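Local atomic coordinates of Maltose/maltodextrin transport permease homologue (Bdellovibrio bacteriovorus HD100, PDB entry 6FFL), a protein that binds maltotriose through its MalE-type solute-binding domain, which is fused to a MalF-type permease part and probably serves maltodextrin import by an ABC transporter. Residues W8-Y13 with E43-S48; D94-P99 with P265-K270; R79-V84 with Y106-A111. One frame throughout, in Å; residues are numbered along the deposited sequence.

Contact 1: W8-Y13 with E43-S48; sequences WHQMIY and EELRSS. With GLC (alpha-D-glucopyranose), chain B; GLC (alpha-D-glucopyranose), chain C; SO4 (sulfate ion), chain H.
L45 has CG anti to the backbone N (chi1 174°), which sends its two methyls toward W8, H9 and Q10. L45 CD1 rests against W8 CB at 3.6 Å and also lies close to the backbone of H9. L45 CD2 meets Q10 CG at 3.6 Å, and the two side chains cross at about a right angle. Q10 is bent at chi2 (68°). Its aliphatic part stays on L45, while its amide end leads off to the sugar. There NE2 makes a weak bond to O3 of the chain B glucose and a bond to T42 OG1. The backbone O of Q10 takes O2 of the same glucose at 2.7 Å. Within the 8-13 segment, M11 N donates to H9 ND1 at 3.0 Å, in the imidazole plane. On the helix, S48 OG lies 3.6 Å from W8 CZ3, oblique to the indole; this hydroxyl is bonded to E44 O and to R40. E43 OE1 accepts from O4 of the chain C glucose at 2.8 Å. Its OE2 is gripped end-on by NH1 and NH2 of R46, both from one face of the carboxylate. R355 forms a second salt bridge to OE2, so E43 is firmly placed and its negative charge is probably stabilised. Strand 4-9 thus packs on helix 42-54, and the loop and helix carry sugar-binding groups into the maltotriose pocket, as in periplasmic binding proteins.

Contact 2: D94-P99 with P265-K270; sequences DPLAAP and PLVGTK
The short 3-10 turn at 95-97 lies against the 265-270 segment; the CA atoms of A97 and T269 are 5.1 Å apart, and L96 is nearest G268. An Asx turn opens the first segment: D94 OD1 accepts from L96 N at 2.9 Å, from above the carboxylate plane. D94 OD2 is anchored separately by a salt bridge to R317. The turn sits on strand 266-274, part of the mixed sheet of this solute-binding fold. L96 crosses V267 obliquely, and L96 CD1 meets V267 CG1 at 3.9 Å. The other methyl of L96, CD2, lies 4.0 Å from V267 O. G268 has no side chain, and the O of L96 comes to 4.0 Å from its C. T269 points toward the turn. Its CB and CG2 press on the peptide between L96 and A97, with T269 CB 3.7 Å from A97 CA. CG2 also lies near the ring of P99. With OG1 anti to the backbone N (chi1 -165°), the T269 hydroxyl is placed beside the methyl of A97. That buried hydroxyl is satisfied by the backbone O of A111. CG2, the other branch of T269, sits 3.5 Å from L96 O.

Contact 3: R79-V84 with Y106-A111; sequences RPLDEV and YMIGDA
P80 and Y106 lie side by side and point the same way. P80 is met by a single ring atom, Y106 CE1, 3.8 Å from P80 CG and a little farther from P80 CB and CD. The CB of Y106 heads away from the 79-84 segment. With CG anti to the carbonyl carbon (chi1 -70°), the ring swings back along the R79-P80 peptide. There it is oblique to the peptide atoms, with Y106 CD1 3.7 Å from R79 O and Y106 CE1 at the same distance from P80 N. Y106 also touches V69 and A73 of helix 69-74. L81 works from farther along the chain. L81 CD1 lies 3.7 Å from both Y106 C and M107 N, so one methyl covers the peptide that joins those residues. The same methyl, L81 CD1, reaches CG2 of I108 at 4.2 Å. These residues belong to strand 104-109, an antiparallel neighbour of strand 266-274 in the mixed sheet of the solute-binding fold. The 79-84 segment turns from loop into helix 82-85 beside it. R79 and L81 also lean on L274 of that neighbouring strand. Polar ties add to the packing. One water donates to R79 O at 2.6 Å and to Y106 O at 2.8 Å, bridging the two backbones. Y106 O is also bonded to S273 OG. R79 CB heads away from the 106-111 segment, and the NE of R79 is hydrogen-bonded to N275 O.

Overall arrangement
All three contacts are mainly buried and reach the same mixed sheet. Contact 1 joins strand 4-9 to helix 42-54 beside the sugar site; its polar and charged groups serve the sugar, while its segments touch largely through apolar groups. Contacts 2 and 3 use neighbouring strands, 266-274 and 104-109, and touch: A97 O is 2.8 Å from G109 N, a probable hydrogen bond. Contact 2, nearest the chain centre, is methyl and backbone packing with a threonine hydroxyl bonded to A111 of contact 3. It borders the pocket through K270, whose CD packs on NE2 of Q10. Contact 3 is the most peripheral, with R79 and P80 partly exposed, and combines apolar packing with a bridging water.

Contact 1: W8-Y13 with E43-S48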
loop_
_atom_site.group_PDB
_atom_site.type_symbol
_atom_site.label_atom_id
_atom_site.label_comp_id
_atom_site.label_asym_id
_atom_site.label_seq_id
_atom_site.Cartn_x
_atom_site.Cartn_y
_atom_site.Cartn_z
ATOM N N TRP A 8 4.208 -14.404 -9.085
ATOM C CA TRP A 8 4.677 -13.033 -9.288
ATOM C C TRP A 8 4.100 -12.179 -8.169
ATOM O O TRP A 8 2.893 -12.231 -7.910
ATOM C CB TRP A 8 4.246 -12.461 -10.639
ATOM C CG TRP A 8 4.865 -13.098 -11.825
ATOM C CD1 TRP A 8 5.729 -14.162 -11.849
ATOM C CD2 TRP A 8 4.624 -12.743 -13.191
ATOM N NE1 TRP A 8 6.042 -14.488 -13.158
ATOM C CE2 TRP A 8 5.384 -13.622 -13.995
ATOM C CE3 TRP A 8 3.851 -11.752 -13.812
ATOM C CZ2 TRP A 8 5.392 -13.542 -15.388
ATOM C CZ3 TRP A 8 3.859 -11.675 -15.202
ATOM C CH2 TRP A 8 4.625 -12.568 -15.969
ATOM N N HIS A 9 4.951 -11.388 -7.518
ATOM C CA HIS A 9 4.525 -10.607 -6.361
ATOM C C HIS A 9 5.238 -9.264 -6.358
ATOM O O HIS A 9 6.200 -9.045 -7.102
ATOM C CB HIS A 9 4.829 -11.355 -5.070
ATOM C CG HIS A 9 6.293 -11.572 -4.865
ATOM N ND1 HIS A 9 7.113 -10.604 -4.328
ATOM C CD2 HIS A 9 7.095 -12.610 -5.195
ATOM C CE1 HIS A 9 8.356 -11.053 -4.300
ATOM N NE2 HIS A 9 8.372 -12.270 -4.816
ATOM N N GLN A 10 4.786 -8.365 -5.477
ATOM C CA GLN A 10 5.395 -7.048 -5.334
ATOM C C GLN A 10 5.915 -6.825 -3.908
ATOM O O GLN A 10 5.883 -5.706 -3.380
ATOM C CB GLN A 10 4.419 -5.939 -5.759
ATOM C CG GLN A 10 2.963 -6.066 -5.259
ATOM C CD GLN A 10 2.865 -5.877 -3.758
ATOM O OE1 GLN A 10 2.986 -6.844 -2.990
ATOM N NE2 GLN A 10 2.673 -4.628 -3.326
ATOM N N MET A 11 6.440 -7.884 -3.283
ATOM C CA MET A 11 6.882 -7.823 -1.889
ATOM C C MET A 11 8.231 -7.131 -1.736
ATOM O O MET A 11 9.218 -7.518 -2.371
ATOM C CB MET A 11 6.985 -9.229 -1.291
ATOM C CG MET A 11 5.661 -9.941 -1.156
ATOM S SD MET A 11 5.877 -11.444 -0.177
ATOM C CE MET A 11 4.310 -12.254 -0.502
ATOM N N ILE A 12 8.276 -6.163 -0.811
ATOM C CA ILE A 12 9.499 -5.478 -0.438
ATOM C C ILE A 12 10.511 -6.459 0.168
ATOM O O ILE A 12 10.165 -7.553 0.631
ATOM C CB ILE A 12 9.130 -4.368 0.562
ATOM C CG1 ILE A 12 10.240 -3.330 0.706
ATOM C CG2 ILE A 12 8.785 -4.977 1.925
ATOM C CD1 ILE A 12 9.897 -2.259 1.735
ATOM N N TYR A 13 11.777 -6.034 0.185
ATOM C CA TYR A 13 12.893 -6.859 0.642
ATOM C C TYR A 13 12.568 -7.721 1.861
ATOM O O TYR A 13 12.648 -8.952 1.801
ATOM C CB TYR A 13 14.089 -5.965 0.960
ATOM C CG TYR A 13 15.295 -6.754 1.421
ATOM C CD1 TYR A 13 16.118 -7.400 0.507
ATOM C CD2 TYR A 13 15.595 -6.873 2.778
ATOM C CE1 TYR A 13 17.231 -8.124 0.937
ATOM C CE2 TYR A 13 16.688 -7.596 3.209
ATOM C CZ TYR A 13 17.499 -8.220 2.289
ATOM O OH TYR A 13 18.587 -8.940 2.728
ATOM N N GLU A 43 3.139 -1.338 -9.756
ATOM C CA GLU A 43 2.579 -0.928 -11.046
ATOM C C GLU A 43 2.940 -1.916 -12.147
ATOM O O GLU A 43 2.084 -2.320 -12.945
ATOM C CB GLU A 43 3.063 0.483 -11.401
ATOM C CG GLU A 43 2.868 1.476 -10.280
ATOM C CD GLU A 43 1.409 1.607 -9.890
ATOM O OE1 GLU A 43 1.108 1.553 -8.683
ATOM O OE2 GLU A 43 0.564 1.778 -10.795
ATOM N N GLU A 44 4.216 -2.308 -12.220
ATOM C CA GLU A 44 4.639 -3.234 -13.267
ATOM C C GLU A 44 4.053 -4.626 -13.063
ATOM O O GLU A 44 3.801 -5.344 -14.040
ATOM C CB GLU A 44 6.167 -3.298 -13.315
ATOM C CG GLU A 44 6.732 -4.260 -14.351
ATOM C CD GLU A 44 8.248 -4.389 -14.256
ATOM O OE1 GLU A 44 8.891 -3.497 -13.656
ATOM O OE2 GLU A 44 8.797 -5.386 -14.777
ATOM N N LEU A 45 3.848 -5.035 -11.809
ATOM C CA LEU A 45 3.199 -6.318 -11.559
ATOM C C LEU A 45 1.800 -6.345 -12.163
ATOM O O LEU A 45 1.413 -7.314 -12.836
ATOM C CB LEU A 45 3.143 -6.590 -10.056
ATOM C CG LEU A 45 2.357 -7.853 -9.694
ATOM C CD1 LEU A 45 3.164 -9.119 -10.004
ATOM C CD2 LEU A 45 1.973 -7.818 -8.253
ATOM N N ARG A 46 1.028 -5.279 -11.943
ATOM C CA ARG A 46 -0.311 -5.213 -12.521
ATOM C C ARG A 46 -0.254 -5.286 -14.039
ATOM O O ARG A 46 -0.939 -6.110 -14.656
ATOM C CB ARG A 46 -1.027 -3.937 -12.076
ATOM C CG ARG A 46 -2.421 -3.776 -12.704
ATOM C CD ARG A 46 -3.007 -2.404 -12.414
ATOM N NE ARG A 46 -2.256 -1.346 -13.091
ATOM C CZ ARG A 46 -1.414 -0.514 -12.483
ATOM N NH1 ARG A 46 -1.196 -0.611 -11.175
ATOM N NH2 ARG A 46 -0.797 0.424 -13.188
ATOM N N SER A 47 0.557 -4.431 -14.665
ATOM C CA SER A 47 0.532 -4.365 -16.121
ATOM C C SER A 47 1.133 -5.625 -16.745
ATOM O O SER A 47 0.638 -6.110 -17.769
ATOM C CB SER A 47 1.252 -3.100 -16.596
ATOM O OG SER A 47 2.634 -3.161 -16.314
ATOM N N SER A 48 2.178 -6.190 -16.135
ATOM C CA SER A 48 2.801 -7.381 -16.717
ATOM C C SER A 48 1.929 -8.626 -16.524
ATOM O O SER A 48 1.850 -9.477 -17.421
ATOM C CB SER A 48 4.216 -7.572 -16.147
ATOM O OG SER A 48 4.217 -8.105 -14.831
HETATM C C1 GLC B . 6.995 -2.325 -1.541
HETATM C C2 GLC B . 5.786 -2.999 -0.883
HETATM C C3 GLC B . 4.482 -2.538 -1.519
HETATM C C4 GLC B . 4.408 -1.012 -1.587
HETATM C C5 GLC B . 5.671 -0.447 -2.251
HETATM C C6 GLC B . 5.686 1.081 -2.209
HETATM O O1 GLC B . 7.137 -2.810 -2.878
HETATM O O2 GLC B . 5.859 -4.419 -1.043
HETATM O O3 GLC B . 3.380 -3.092 -0.768
HETATM O O4 GLC B . 3.224 -0.665 -2.333
HETATM O O5 GLC B . 6.846 -0.894 -1.565
HETATM O O6 GLC B . 6.791 1.588 -2.970
HETATM C C1 GLC C . -1.664 1.707 -4.484
HETATM C C2 GLC C . -2.595 0.825 -5.319
HETATM C C3 GLC C . -2.149 0.858 -6.785
HETATM C C4 GLC C . -2.117 2.291 -7.287
HETATM C C5 GLC C . -1.214 3.145 -6.384
HETATM C C6 GLC C . -1.345 4.619 -6.752
HETATM O O2 GLC C . -2.613 -0.526 -4.818
HETATM O O3 GLC C . -3.070 0.100 -7.599
HETATM O O4 GLC C . -1.614 2.304 -8.631
HETATM O O5 GLC C . -1.665 3.028 -5.030
HETATM O O6 GLC C . -0.328 5.424 -6.119
HETATM S S SO4 H . 13.279 -3.612 -2.592
HETATM O O1 SO4 H . 13.544 -2.221 -2.938
HETATM O O2 SO4 H . 12.623 -4.264 -3.728
HETATM O O3 SO4 H . 12.409 -3.683 -1.423
HETATM O O4 SO4 H . 14.529 -4.292 -2.274
#

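Contact 2: D94-P99 with P265-K270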
loop_
_atom_site.group_PDB
_atom_site.type_symbol
_atom_site.label_atom_id
_atom_site.label_comp_id
_atom_site.label_asym_id
_atom_site.label_seq_id
_atom_site.Cartn_x
_atom_site.Cartn_y
_atom_site.Cartn_z
ATOM N N ASP A 94 -10.402 -11.855 8.481
ATOM C CA ASP A 94 -10.861 -10.477 8.396
ATOM C C ASP A 94 -11.399 -10.197 6.993
ATOM O O ASP A 94 -10.697 -10.457 6.010
ATOM C CB ASP A 94 -9.673 -9.554 8.691
ATOM C CG ASP A 94 -10.064 -8.085 8.879
ATOM O OD1 ASP A 94 -11.041 -7.609 8.270
ATOM O OD2 ASP A 94 -9.361 -7.395 9.647
ATOM N N PRO A 95 -12.626 -9.682 6.854
ATOM C CA PRO A 95 -13.144 -9.389 5.501
ATOM C C PRO A 95 -12.279 -8.430 4.704
ATOM O O PRO A 95 -12.324 -8.467 3.469
ATOM C CB PRO A 95 -14.526 -8.788 5.775
ATOM C CG PRO A 95 -14.909 -9.337 7.124
ATOM C CD PRO A 95 -13.625 -9.408 7.898
ATOM N N LEU A 96 -11.492 -7.573 5.362
ATOM C CA LEU A 96 -10.580 -6.696 4.626
ATOM C C LEU A 96 -9.533 -7.473 3.845
ATOM O O LEU A 96 -8.983 -6.951 2.869
ATOM C CB LEU A 96 -9.878 -5.738 5.592
ATOM C CG LEU A 96 -10.727 -4.581 6.116
ATOM C CD1 LEU A 96 -10.007 -3.915 7.289
ATOM C CD2 LEU A 96 -11.010 -3.573 5.004
ATOM N N ALA A 97 -9.249 -8.707 4.245
ATOM C CA ALA A 97 -8.288 -9.532 3.532
ATOM C C ALA A 97 -8.908 -10.293 2.375
ATOM O O ALA A 97 -8.177 -10.953 1.635
ATOM C CB ALA A 97 -7.645 -10.536 4.482
ATOM N N ALA A 98 -10.226 -10.238 2.214
ATOM C CA ALA A 98 -10.907 -10.933 1.117
ATOM C C ALA A 98 -12.011 -10.044 0.574
ATOM O O ALA A 98 -13.197 -10.367 0.688
ATOM C CB ALA A 98 -11.460 -12.275 1.596
ATOM N N PRO A 99 -11.650 -8.909 -0.038
ATOM C CA PRO A 99 -12.673 -7.977 -0.525
ATOM C C PRO A 99 -13.503 -8.622 -1.620
ATOM O O PRO A 99 -12.972 -9.312 -2.490
ATOM C CB PRO A 99 -11.860 -6.795 -1.067
ATOM C CG PRO A 99 -10.515 -7.369 -1.392
ATOM C CD PRO A 99 -10.285 -8.451 -0.347
ATOM N N PRO A 265 -6.051 7.053 5.934
ATOM C CA PRO A 265 -5.324 6.070 5.123
ATOM C C PRO A 265 -6.286 5.063 4.521
ATOM O O PRO A 265 -7.354 4.791 5.072
ATOM C CB PRO A 265 -4.385 5.400 6.135
ATOM C CG PRO A 265 -5.064 5.563 7.439
ATOM C CD PRO A 265 -5.839 6.857 7.380
ATOM N N LEU A 266 -5.917 4.529 3.361
ATOM C CA LEU A 266 -6.672 3.427 2.775
ATOM C C LEU A 266 -6.224 2.123 3.423
ATOM O O LEU A 266 -5.033 1.807 3.431
ATOM C CB LEU A 266 -6.465 3.378 1.264
ATOM C CG LEU A 266 -7.123 4.585 0.585
ATOM C CD1 LEU A 266 -6.619 4.752 -0.835
ATOM C CD2 LEU A 266 -8.650 4.452 0.616
ATOM N N VAL A 267 -7.174 1.371 3.965
ATOM C CA VAL A 267 -6.887 0.156 4.717
ATOM C C VAL A 267 -7.356 -1.025 3.887
ATOM O O VAL A 267 -8.458 -0.996 3.325
ATOM C CB VAL A 267 -7.565 0.174 6.099
ATOM C CG1 VAL A 267 -7.295 -1.124 6.859
ATOM C CG2 VAL A 267 -7.054 1.381 6.903
ATOM N N GLY A 268 -6.520 -2.051 3.795
ATOM C CA GLY A 268 -6.913 -3.198 2.999
ATOM C C GLY A 268 -5.980 -4.375 3.159
ATOM O O GLY A 268 -5.625 -4.741 4.277
ATOM N N THR A 269 -5.575 -4.976 2.044
ATOM C CA THR A 269 -4.707 -6.137 2.097
ATOM C C THR A 269 -3.856 -6.183 0.838
ATOM O O THR A 269 -4.063 -5.426 -0.116
ATOM C CB THR A 269 -5.526 -7.437 2.255
ATOM O OG1 THR A 269 -4.659 -8.512 2.646
ATOM C CG2 THR A 269 -6.228 -7.819 0.944
ATOM N N LYS A 270 -2.884 -7.079 0.855
ATOM C CA LYS A 270 -2.247 -7.581 -0.355
ATOM C C LYS A 270 -2.418 -9.092 -0.324
ATOM O O LYS A 270 -2.236 -9.713 0.725
ATOM C CB LYS A 270 -0.766 -7.167 -0.421
ATOM C CG LYS A 270 -0.550 -5.633 -0.444
ATOM C CD LYS A 270 0.920 -5.267 -0.290
ATOM C CE LYS A 270 1.393 -5.458 1.158
ATOM N NZ LYS A 270 0.662 -4.580 2.126
#

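Contact 3: R79-V84 with Y106-A111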
loop_
_atom_site.group_PDB
_atom_site.type_symbol
_atom_site.label_atom_id
_atom_site.label_comp_id
_atom_site.label_asym_id
_atom_site.label_seq_id
_atom_site.Cartn_x
_atom_site.Cartn_y
_atom_site.Cartn_z
ATOM N N ARG A 79 -9.329 -16.427 -11.265
ATOM C CA ARG A 79 -10.427 -17.356 -10.972
ATOM C C ARG A 79 -11.172 -16.940 -9.705
ATOM O O ARG A 79 -10.540 -16.535 -8.724
ATOM C CB ARG A 79 -9.897 -18.771 -10.769
ATOM C CG ARG A 79 -9.080 -19.308 -11.922
ATOM C CD ARG A 79 -8.454 -20.654 -11.571
ATOM N NE ARG A 79 -7.967 -21.320 -12.777
ATOM C CZ ARG A 79 -8.556 -22.356 -13.354
ATOM N NH1 ARG A 79 -9.652 -22.887 -12.820
ATOM N NH2 ARG A 79 -8.032 -22.873 -14.457
ATOM N N PRO A 80 -12.502 -17.030 -9.675
ATOM C CA PRO A 80 -13.209 -16.890 -8.394
ATOM C C PRO A 80 -12.735 -17.982 -7.449
ATOM O O PRO A 80 -12.561 -19.129 -7.857
ATOM C CB PRO A 80 -14.686 -17.081 -8.767
ATOM C CG PRO A 80 -14.748 -16.958 -10.252
ATOM C CD PRO A 80 -13.413 -17.375 -10.780
ATOM N N LEU A 81 -12.502 -17.613 -6.187
ATOM C CA LEU A 81 -11.950 -18.547 -5.211
ATOM C C LEU A 81 -13.012 -19.241 -4.374
ATOM O O LEU A 81 -12.686 -20.185 -3.643
ATOM C CB LEU A 81 -10.975 -17.816 -4.277
ATOM C CG LEU A 81 -9.768 -17.243 -5.009
ATOM C CD1 LEU A 81 -8.880 -16.467 -4.053
ATOM C CD2 LEU A 81 -8.997 -18.355 -5.724
ATOM N N ASP A 82 -14.264 -18.795 -4.462
ATOM C CA ASP A 82 -15.321 -19.319 -3.602
ATOM C C ASP A 82 -15.464 -20.830 -3.734
ATOM O O ASP A 82 -15.545 -21.548 -2.732
ATOM C CB ASP A 82 -16.628 -18.610 -3.942
ATOM C CG ASP A 82 -16.511 -17.107 -3.781
ATOM O OD1 ASP A 82 -16.058 -16.426 -4.739
ATOM O OD2 ASP A 82 -16.830 -16.619 -2.678
ATOM N N GLU A 83 -15.497 -21.332 -4.964
ATOM C CA GLU A 83 -15.607 -22.768 -5.178
ATOM C C GLU A 83 -14.282 -23.479 -4.934
ATOM O O GLU A 83 -14.274 -24.662 -4.570
ATOM C CB GLU A 83 -16.108 -23.045 -6.599
ATOM C CG GLU A 83 -17.218 -22.101 -7.090
ATOM C CD GLU A 83 -16.700 -20.741 -7.567
ATOM O OE1 GLU A 83 -15.469 -20.519 -7.533
ATOM O OE2 GLU A 83 -17.528 -19.892 -7.968
ATOM N N VAL A 84 -13.165 -22.775 -5.120
ATOM C CA VAL A 84 -11.846 -23.370 -4.924
ATOM C C VAL A 84 -11.602 -23.660 -3.447
ATOM O O VAL A 84 -11.178 -24.761 -3.075
ATOM C CB VAL A 84 -10.758 -22.441 -5.494
ATOM C CG1 VAL A 84 -9.371 -22.966 -5.151
ATOM C CG2 VAL A 84 -10.927 -22.284 -7.004
ATOM N N TYR A 106 -12.032 -12.872 -5.265
ATOM C CA TYR A 106 -10.956 -13.129 -6.212
ATOM C C TYR A 106 -9.574 -13.120 -5.569
ATOM O O TYR A 106 -8.592 -13.434 -6.251
ATOM C CB TYR A 106 -11.002 -12.102 -7.363
ATOM C CG TYR A 106 -12.198 -12.299 -8.287
ATOM C CD1 TYR A 106 -12.182 -13.273 -9.276
ATOM C CD2 TYR A 106 -13.329 -11.503 -8.167
ATOM C CE1 TYR A 106 -13.275 -13.451 -10.131
ATOM C CE2 TYR A 106 -14.424 -11.678 -9.002
ATOM C CZ TYR A 106 -14.387 -12.645 -9.977
ATOM O OH TYR A 106 -15.475 -12.805 -10.801
ATOM N N MET A 107 -9.470 -12.781 -4.282
ATOM C CA MET A 107 -8.178 -12.603 -3.641
ATOM C C MET A 107 -8.282 -13.020 -2.180
ATOM O O MET A 107 -9.305 -12.772 -1.539
ATOM C CB MET A 107 -7.722 -11.138 -3.735
ATOM C CG MET A 107 -6.543 -10.809 -2.858
ATOM S SD MET A 107 -6.017 -9.087 -2.947
ATOM C CE MET A 107 -5.345 -9.002 -4.615
ATOM N N ILE A 108 -7.227 -13.639 -1.649
ATOM C CA ILE A 108 -7.121 -13.833 -0.205
ATOM C C ILE A 108 -5.760 -13.322 0.254
ATOM O O ILE A 108 -4.716 -13.775 -0.239
ATOM C CB ILE A 108 -7.334 -15.298 0.224
ATOM C CG1 ILE A 108 -7.020 -15.441 1.710
ATOM C CG2 ILE A 108 -6.474 -16.267 -0.598
ATOM C CD1 ILE A 108 -8.093 -14.832 2.588
ATOM N N GLY A 109 -5.777 -12.383 1.197
ATOM C CA GLY A 109 -4.556 -11.822 1.729
ATOM C C GLY A 109 -4.083 -12.529 2.985
ATOM O O GLY A 109 -4.868 -13.139 3.708
ATOM N N ASP A 110 -2.771 -12.429 3.223
ATOM C CA ASP A 110 -2.155 -13.043 4.387
ATOM C C ASP A 110 -2.042 -12.085 5.563
ATOM O O ASP A 110 -1.682 -12.515 6.665
ATOM C CB ASP A 110 -0.772 -13.605 4.021
ATOM C CG ASP A 110 0.126 -12.595 3.302
ATOM O OD1 ASP A 110 -0.376 -11.595 2.739
ATOM O OD2 ASP A 110 1.360 -12.823 3.287
ATOM N N ALA A 111 -2.356 -10.809 5.360
ATOM C CA ALA A 111 -2.281 -9.822 6.426
ATOM C C ALA A 111 -3.350 -8.771 6.173
ATOM O O ALA A 111 -4.025 -8.774 5.143
ATOM C CB ALA A 111 -0.883 -9.186 6.510
HETATM O O HOH W 1 -8.183 -15.648 -7.910
#